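Local atomic coordinates of Lmo2349 protein (Listeria monocytogenes, PDB entry 4GVO), a protein that probably binds L-cystine or a related amino acid outside the membrane, as the solute-binding component of an ABC importer. Residues 19-22 and 23-26; 54-58 and 59-63; 200-203 and 204-208. All coordinates share one frame; numbering follows the deposited sequence. Where two conformers were deposited one is given.

In the fold
All three contacts are local, each joining consecutive segments at a change of chain direction, but they differ in burial and chemistry. Contact 1 is partly buried and belongs to a small antiparallel sheet; contacts 2 and 3 are surface contacts at the exits of strands 49-55 and 191-202 of the mixed sheet, where the chain turns into helices 61-66 and 207-222. Contacts 1 and 2 each give one phenylalanine to the ligand pocket and do not touch, their nearest atoms about 6 Å apart. Contact 3, its Leu-202 side chain about 14 Å from the bound histidine, rests on one backbone turn bond and one carboxylate-to-backbone bond. Its Met-201 CE packs on Leu-62 CD2 of contact 2 at 3.6 Å.

Contact 1 (19-22 and 23-26); sequences FPNV and CFLD. With HIS (histidine), chain E.
Phe-19 and Cys-23 form an antiparallel hydrogen-bonded pair at the closed end of a tight hairpin. Phe-19 N donates to Cys-23 O at 3.1 Å, and Cys-23 N returns a bond of 2.9 Å to Phe-19 O. Phe-19 O also takes Val-22 N at 2.9 Å, so one oxygen holds two successive N-H groups. With Val-22 and Cys-23 both facing Phe-19, this is a classic beta bulge.

The apolar contacts follow from it. A chi1 of 53° sets Cys-23 SG over the side of the hairpin that also carries Phe-19 CB, 3.9 Å from that atom and 4.1 Å from Val-22 CG1. Val-22 CG2 sits 3.6 Å above the centre of the Phe-19 ring, whose CE2 approaches CE1 of the bound histidine at 3.2 Å.

Aromatic-to-amide contact completes the set: Phe-24 CD1 meets Asn-21 N obliquely at 3.4 Å. The Asn-21 side chain runs alongside that ring, its amide plane 29° from it, and ND2 bonds Trp-233 O.

Strand 31-32 extends the hairpin to three strands through Thr-32, while helix 172-180 touches the turn through Phe-173 and Phe-177, and Val-36 of helix 34-44 meets Cys-23.

Contact 2 (54-58 and 59-63); sequences KTMDF and SNLLV. With HIS (histidine), chain E.
Phe-58 reaches from the turn after strand 49-55 past Leu-61 to the bound histidine. Its CB and CG stay close to Ser-59 N, the next amide of the chain. Because CG lies anti to the backbone N (chi1 169°), the ring swings out from the turn toward the ligand. CD1 then meets Leu-61 CD1 at 3.8 Å, the two side chains crossing at about a right angle. Farther out, CE1 lies 3.6 Å from the ligand CB, and CZ, the tip of the ring, comes equally near the carboxylate oxygen OXT of the same histidine. One face of the ring receives the ligand imidazole, whose CD2 stands 3.7 Å above the plane, over the centre. The ring of His-75 also meets that of Phe-58, the planes at about 45°.

Behind the ring, the backbone winds into helix 61-66. Asn-60 N bonds Asp-57 O at 2.9 Å and Leu-61 N bonds Phe-58 O at 3.1 Å. A water donates to Phe-58 O and accepts from Leu-62 N, giving that oxygen a second partner. On the far side of Leu-61, its CD2 packs on Met-56 CG at 3.5 Å, and Met-56 SD accepts a weak bond from Asn-60 ND2 at 3.4 Å.

The chemistry thus divides: Phe-58 gives the pocket an aromatic surface for van der Waals contact, whereas hydrogen bonds to the histidine come from, among others, Arg-83 NH1, Glu-78 N and Asn-128 N. S-oxy cysteine, also found in this pocket, touches Phe-58 too, so the aromatic wall is not specific to one ligand.

Contact 3 (200-203 and 204-208); sequences FMLG and KDETK
Gly-203 and Glu-206 close a type I beta turn, the link between strand 191-202 and helix 207-222, and two hydrogen bonds join them. The first is the bond that defines the turn: Glu-206 N donates to Gly-203 O at 3.0 Å, with an N-H...O angle of 161°. The second runs through the side chain in the reverse sense, Gly-203 N donating to Glu-206 OE1, also at 3.0 Å but somewhat more bent, at 153°. Together they tie both backbone polar groups of Gly-203 to a single residue, one to its main chain and one to its carboxylate.

The shape of Glu-206 explains the second bond. With CG turned opposite its own carbonyl carbon (chi1 -61°) and the chain beyond extended, the carboxylate is carried back along the turn to Gly-203. On the way, CB passes 3.5 Å from Gly-203 O. Although Glu-206 occupies the N-cap position of helix 207-222, its OE1 serves the Gly-203 amide, on the strand side of the turn.

Leu-202 makes looser contacts. Its side chain crosses that of Glu-206 at a slant, and its CD2 comes only within van der Waals approach, 4.2 Å from Glu-206 CB and 4.1 Å from Glu-206 O. The apolar packing of this leucine is carried by Leu-209, which touches it from the first turn of the same helix, as does Ser-210. From the next residue in the turn, Lys-204 NZ bonds Phe-87 O and Glu-84 O, tying the turn to the end of helix 81-86.

Glu-206 OE1 takes Gly-203 N with its anti lone pair, turned away from OE2, and lies 3.6 Å from Leu-202 CB.

Contact 1 (19-22 and 23-26)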
loop_
_atom_site.group_PDB
_atom_site.type_symbol
_atom_site.label_atom_id
_atom_site.label_comp_id
_atom_site.label_asym_id
_atom_site.label_seq_id
_atom_site.Cartn_x
_atom_site.Cartn_y
_atom_site.Cartn_z
ATOM N N PHE A 19 5.669 -6.348 -2.576
ATOM C CA PHE A 19 5.066 -6.076 -1.261
ATOM C C PHE A 19 4.811 -7.405 -0.572
ATOM O O PHE A 19 3.791 -8.088 -0.812
ATOM C CB PHE A 19 3.813 -5.234 -1.382
ATOM C CG PHE A 19 3.376 -4.529 -0.105
ATOM C CD1 PHE A 19 3.701 -4.993 1.149
ATOM C CD2 PHE A 19 2.533 -3.397 -0.186
ATOM C CE1 PHE A 19 3.266 -4.329 2.282
ATOM C CE2 PHE A 19 2.067 -2.765 0.962
ATOM C CZ PHE A 19 2.464 -3.225 2.197
ATOM N N PRO A 20 5.746 -7.823 0.298
ATOM C CA PRO A 20 5.579 -9.125 0.940
ATOM C C PRO A 20 4.236 -9.277 1.630
ATOM O O PRO A 20 3.756 -8.342 2.279
ATOM C CB PRO A 20 6.769 -9.160 1.951
ATOM C CG PRO A 20 7.840 -8.343 1.269
ATOM C CD PRO A 20 7.035 -7.187 0.690
ATOM N N ASN A 21 3.623 -10.443 1.451
ATOM C CA ASN A 21 2.323 -10.757 1.975
ATOM C C ASN A 21 1.142 -10.003 1.389
ATOM O O ASN A 21 -0.001 -10.227 1.820
ATOM C CB ASN A 21 2.277 -10.796 3.498
ATOM C CG ASN A 21 2.657 -12.175 4.053
ATOM O OD1 ASN A 21 3.406 -12.909 3.440
ATOM N ND2 ASN A 21 2.208 -12.465 5.247
ATOM N N VAL A 22 1.401 -9.161 0.404
ATOM C CA VAL A 22 0.359 -8.317 -0.221
ATOM C C VAL A 22 0.257 -8.597 -1.718
ATOM O O VAL A 22 -0.811 -8.895 -2.242
ATOM C CB VAL A 22 0.614 -6.842 0.079
ATOM C CG1 VAL A 22 -0.197 -5.940 -0.844
ATOM C CG2 VAL A 22 0.370 -6.559 1.565
ATOM N N CYS A 23 1.396 -8.517 -2.396
ATOM C CA CYS A 23 1.494 -8.846 -3.826
ATOM C C CYS A 23 2.944 -9.222 -4.092
ATOM O O CYS A 23 3.835 -8.406 -4.067
ATOM C CB CYS A 23 0.946 -7.745 -4.763
ATOM S SG CYS A 23 1.603 -6.086 -4.522
ATOM N N PHE A 24 3.160 -10.513 -4.295
ATOM C CA PHE A 24 4.483 -11.061 -4.382
ATOM C C PHE A 24 4.425 -12.434 -5.035
ATOM O O PHE A 24 3.372 -13.007 -5.165
ATOM C CB PHE A 24 5.139 -11.135 -3.020
ATOM C CG PHE A 24 4.639 -12.266 -2.159
ATOM C CD1 PHE A 24 3.417 -12.163 -1.493
ATOM C CD2 PHE A 24 5.355 -13.443 -2.018
ATOM C CE1 PHE A 24 2.925 -13.172 -0.693
ATOM C CE2 PHE A 24 4.873 -14.460 -1.214
ATOM C CZ PHE A 24 3.640 -14.334 -0.573
ATOM N N LEU A 25 5.583 -12.925 -5.479
ATOM C CA LEU A 25 5.697 -14.231 -6.076
ATOM C C LEU A 25 6.217 -15.216 -5.025
ATOM O O LEU A 25 7.252 -14.969 -4.383
ATOM C CB LEU A 25 6.642 -14.161 -7.269
ATOM C CG LEU A 25 6.158 -13.310 -8.460
ATOM C CD1 LEU A 25 7.360 -12.928 -9.357
ATOM C CD2 LEU A 25 5.027 -14.022 -9.195
ATOM N N ASP A 26 5.516 -16.326 -4.855
ATOM C CA ASP A 26 5.964 -17.359 -3.890
ATOM C C ASP A 26 7.084 -18.236 -4.478
ATOM O O ASP A 26 7.578 -17.951 -5.572
ATOM C CB ASP A 26 4.759 -18.173 -3.388
ATOM C CG ASP A 26 4.209 -19.154 -4.428
ATOM O OD1 ASP A 26 4.839 -19.370 -5.513
ATOM O OD2 ASP A 26 3.105 -19.700 -4.148
HETATM N N HIS E . -0.401 2.429 0.392
HETATM C CA HIS E . 0.456 2.993 -0.696
HETATM C C HIS E . -0.218 4.078 -1.467
HETATM O O HIS E . -1.436 4.250 -1.310
HETATM C CB HIS E . 0.890 1.890 -1.645
HETATM C CG HIS E . 2.130 1.189 -1.181
HETATM N ND1 HIS E . 2.154 0.500 -0.030
HETATM C CD2 HIS E . 3.445 1.141 -1.704
HETATM C CE1 HIS E . 3.411 0.026 0.166
HETATM N NE2 HIS E . 4.171 0.401 -0.873
HETATM O OXT HIS E . 0.457 4.797 -2.239
#

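Contact 2 (54-58 and 59-63)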
loop_
_atom_site.group_PDB
_atom_site.type_symbol
_atom_site.label_atom_id
_atom_site.label_comp_id
_atom_site.label_asym_id
_atom_site.label_seq_id
_atom_site.Cartn_x
_atom_site.Cartn_y
_atom_site.Cartn_z
ATOM N N LYS A 54 -1.760 -8.092 -14.340
ATOM C CA LYS A 54 -0.642 -7.514 -15.066
ATOM C C LYS A 54 0.284 -6.910 -14.017
ATOM O O LYS A 54 -0.063 -5.926 -13.366
ATOM C CB LYS A 54 -1.102 -6.448 -16.061
ATOM C CG LYS A 54 0.022 -5.889 -16.920
ATOM C CD LYS A 54 -0.400 -4.699 -17.773
ATOM C CE LYS A 54 -1.234 -5.063 -18.981
ATOM N NZ LYS A 54 -0.420 -5.600 -20.118
ATOM N N THR A 55 1.450 -7.542 -13.821
ATOM C CA THR A 55 2.392 -7.099 -12.814
ATOM C C THR A 55 3.337 -6.063 -13.389
ATOM O O THR A 55 3.676 -6.094 -14.557
ATOM C CB THR A 55 3.158 -8.269 -12.200
ATOM O OG1 THR A 55 3.869 -8.962 -13.228
ATOM C CG2 THR A 55 2.198 -9.203 -11.483
ATOM N N MET A 56 3.709 -5.127 -12.532
ATOM C CA MET A 56 4.559 -3.993 -12.920
ATOM C C MET A 56 5.173 -3.402 -11.674
ATOM O O MET A 56 4.783 -3.750 -10.552
ATOM C CB MET A 56 3.801 -2.957 -13.775
ATOM C CG MET A 56 2.695 -2.300 -13.015
ATOM S SD MET A 56 1.659 -1.328 -14.082
ATOM C CE MET A 56 0.803 -2.618 -15.021
ATOM N N ASP A 57 6.117 -2.503 -11.863
ATOM C CA ASP A 57 6.614 -1.691 -10.748
ATOM C C ASP A 57 5.431 -0.911 -10.144
ATOM O O ASP A 57 4.585 -0.371 -10.887
ATOM C CB ASP A 57 7.649 -0.688 -11.217
ATOM C CG ASP A 57 8.994 -1.331 -11.599
ATOM O OD1 ASP A 57 9.418 -2.324 -10.950
ATOM O OD2 ASP A 57 9.634 -0.808 -12.541
ATOM N N PHE A 58 5.438 -0.793 -8.818
ATOM C CA PHE A 58 4.420 0.026 -8.144
ATOM C C PHE A 58 4.314 1.411 -8.781
ATOM O O PHE A 58 3.198 1.921 -8.980
ATOM C CB PHE A 58 4.753 0.111 -6.651
ATOM C CG PHE A 58 3.935 1.129 -5.911
ATOM C CD1 PHE A 58 2.586 0.900 -5.700
ATOM C CD2 PHE A 58 4.484 2.348 -5.581
ATOM C CE1 PHE A 58 1.800 1.864 -5.110
ATOM C CE2 PHE A 58 3.713 3.298 -4.957
ATOM C CZ PHE A 58 2.360 3.078 -4.752
ATOM N N SER A 59 5.445 2.022 -9.096
ATOM C CA SER A 59 5.453 3.383 -9.630
ATOM C C SER A 59 4.787 3.542 -10.978
ATOM O O SER A 59 4.496 4.674 -11.359
ATOM C CB SER A 59 6.876 3.877 -9.731
ATOM O OG SER A 59 7.651 3.057 -10.604
ATOM N N ASN A 60 4.523 2.433 -11.684
ATOM C CA ASN A 60 3.857 2.504 -12.966
ATOM C C ASN A 60 2.374 2.227 -12.907
ATOM O O ASN A 60 1.702 2.374 -13.915
ATOM C CB ASN A 60 4.473 1.460 -13.936
ATOM C CG ASN A 60 4.124 1.736 -15.383
ATOM O OD1 ASN A 60 4.391 2.822 -15.892
ATOM N ND2 ASN A 60 3.545 0.732 -16.051
ATOM N N LEU A 61 1.839 1.844 -11.738
ATOM C CA LEU A 61 0.472 1.347 -11.697
ATOM C C LEU A 61 -0.556 2.409 -12.129
ATOM O O LEU A 61 -1.444 2.142 -12.939
ATOM C CB LEU A 61 0.118 0.820 -10.315
ATOM C CG LEU A 61 0.732 -0.514 -9.958
ATOM C CD1 LEU A 61 0.577 -0.734 -8.443
ATOM C CD2 LEU A 61 0.070 -1.648 -10.750
ATOM N N LEU A 62 -0.433 3.627 -11.592
ATOM C CA LEU A 62 -1.418 4.668 -11.946
ATOM C C LEU A 62 -1.110 5.314 -13.316
ATOM O O LEU A 62 -2.023 5.826 -13.988
ATOM C CB LEU A 62 -1.565 5.721 -10.840
ATOM C CG LEU A 62 -2.112 5.179 -9.535
ATOM C CD1 LEU A 62 -2.272 6.319 -8.533
ATOM C CD2 LEU A 62 -3.442 4.451 -9.822
ATOM N N VAL A 63 0.136 5.214 -13.778
ATOM C CA VAL A 63 0.460 5.624 -15.158
ATOM C C VAL A 63 -0.317 4.659 -16.058
ATOM O O VAL A 63 -0.990 5.102 -17.009
ATOM C CB VAL A 63 2.006 5.553 -15.402
ATOM C CG1 VAL A 63 2.319 5.831 -16.861
ATOM C CG2 VAL A 63 2.727 6.540 -14.478
HETATM N N HIS E . -0.401 2.429 0.392
HETATM C CA HIS E . 0.456 2.993 -0.696
HETATM C C HIS E . -0.218 4.078 -1.467
HETATM O O HIS E . -1.436 4.250 -1.310
HETATM C CB HIS E . 0.890 1.890 -1.645
HETATM C CG HIS E . 2.130 1.189 -1.181
HETATM N ND1 HIS E . 2.154 0.500 -0.030
HETATM C CD2 HIS E . 3.445 1.141 -1.704
HETATM C CE1 HIS E . 3.411 0.026 0.166
HETATM N NE2 HIS E . 4.171 0.401 -0.873
HETATM O OXT HIS E . 0.457 4.797 -2.239
HETATM O O HOH W 1 1.346 4.078 -9.013
#

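Contact 3 (200-203 and 204-208)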
loop_
_atom_site.group_PDB
_atom_site.type_symbol
_atom_site.label_atom_id
_atom_site.label_comp_id
_atom_site.label_asym_id
_atom_site.label_seq_id
_atom_site.Cartn_x
_atom_site.Cartn_y
_atom_site.Cartn_z
ATOM N N PHE A 200 -9.753 -0.423 -4.046
ATOM C CA PHE A 200 -9.366 -0.565 -5.447
ATOM C C PHE A 200 -9.512 0.766 -6.189
ATOM O O PHE A 200 -10.355 1.594 -5.829
ATOM C CB PHE A 200 -10.194 -1.636 -6.142
ATOM C CG PHE A 200 -10.073 -2.982 -5.493
ATOM C CD1 PHE A 200 -8.914 -3.701 -5.640
ATOM C CD2 PHE A 200 -11.109 -3.532 -4.712
ATOM C CE1 PHE A 200 -8.755 -4.922 -5.054
ATOM C CE2 PHE A 200 -10.931 -4.758 -4.072
ATOM C CZ PHE A 200 -9.766 -5.473 -4.270
ATOM N N MET A 201 -8.691 0.949 -7.217
ATOM C CA MET A 201 -8.771 2.111 -8.042
ATOM C C MET A 201 -9.111 1.720 -9.444
ATOM O O MET A 201 -8.572 0.735 -9.965
ATOM C CB MET A 201 -7.451 2.903 -8.027
ATOM C CG MET A 201 -7.139 3.448 -6.645
ATOM S SD MET A 201 -5.623 4.429 -6.558
ATOM C CE MET A 201 -6.000 5.758 -7.696
ATOM N N LEU A 202 -9.999 2.491 -10.055
ATOM C CA LEU A 202 -10.516 2.218 -11.404
ATOM C C LEU A 202 -10.534 3.514 -12.208
ATOM O O LEU A 202 -10.392 4.591 -11.683
ATOM C CB LEU A 202 -11.941 1.656 -11.316
ATOM C CG LEU A 202 -12.150 0.413 -10.443
ATOM C CD1 LEU A 202 -12.545 0.773 -8.996
ATOM C CD2 LEU A 202 -13.206 -0.498 -11.078
ATOM N N GLY A 203 -10.784 3.388 -13.503
ATOM C CA GLY A 203 -11.097 4.570 -14.298
ATOM C C GLY A 203 -12.442 5.135 -13.937
ATOM O O GLY A 203 -13.339 4.398 -13.538
ATOM N N LYS A 204 -12.605 6.448 -14.113
ATOM C CA LYS A 204 -13.842 7.139 -13.737
ATOM C C LYS A 204 -15.064 6.607 -14.499
ATOM O O LYS A 204 -16.168 6.696 -13.976
ATOM C CB LYS A 204 -13.717 8.663 -13.935
ATOM C CG LYS A 204 -12.912 9.341 -12.817
ATOM C CD LYS A 204 -13.610 9.371 -11.477
ATOM C CE LYS A 204 -13.002 10.388 -10.494
ATOM N NZ LYS A 204 -13.427 10.134 -9.052
ATOM N N ASP A 205 -14.867 6.068 -15.711
ATOM C CA ASP A 205 -15.951 5.504 -16.513
ATOM C C ASP A 205 -16.461 4.156 -16.037
ATOM O O ASP A 205 -17.515 3.701 -16.485
ATOM C CB ASP A 205 -15.434 5.330 -17.966
ATOM C CG ASP A 205 -14.106 4.502 -18.021
ATOM O OD1 ASP A 205 -13.014 4.902 -17.403
ATOM O OD2 ASP A 205 -14.159 3.445 -18.688
ATOM N N GLU A 206 -15.693 3.500 -15.150
ATOM C CA GLU A 206 -15.915 2.080 -14.790
ATOM C C GLU A 206 -16.843 1.888 -13.595
ATOM O O GLU A 206 -16.586 1.122 -12.674
ATOM C CB GLU A 206 -14.581 1.329 -14.592
ATOM C CG GLU A 206 -13.703 1.279 -15.806
ATOM C CD GLU A 206 -12.477 0.430 -15.593
ATOM O OE1 GLU A 206 -11.618 0.861 -14.804
ATOM O OE2 GLU A 206 -12.400 -0.677 -16.150
ATOM N N THR A 207 -17.933 2.638 -13.604
ATOM C CA THR A 207 -18.884 2.605 -12.511
ATOM C C THR A 207 -19.608 1.281 -12.320
ATOM O O THR A 207 -19.809 0.851 -11.204
ATOM C CB THR A 207 -19.854 3.767 -12.608
ATOM O OG1 THR A 207 -20.519 3.725 -13.874
ATOM C CG2 THR A 207 -19.120 5.115 -12.432
ATOM N N LYS A 208 -19.876 0.574 -13.399
ATOM C CA LYS A 208 -20.542 -0.706 -13.292
ATOM C C LYS A 208 -19.624 -1.704 -12.641
ATOM O O LYS A 208 -20.017 -2.405 -11.703
ATOM C CB LYS A 208 -21.032 -1.208 -14.691
ATOM C CG LYS A 208 -21.655 -2.586 -14.658
ATOM C CD LYS A 208 -22.274 -2.980 -15.983
ATOM C CE LYS A 208 -22.790 -4.409 -15.913
ATOM N NZ LYS A 208 -23.305 -4.866 -17.231
#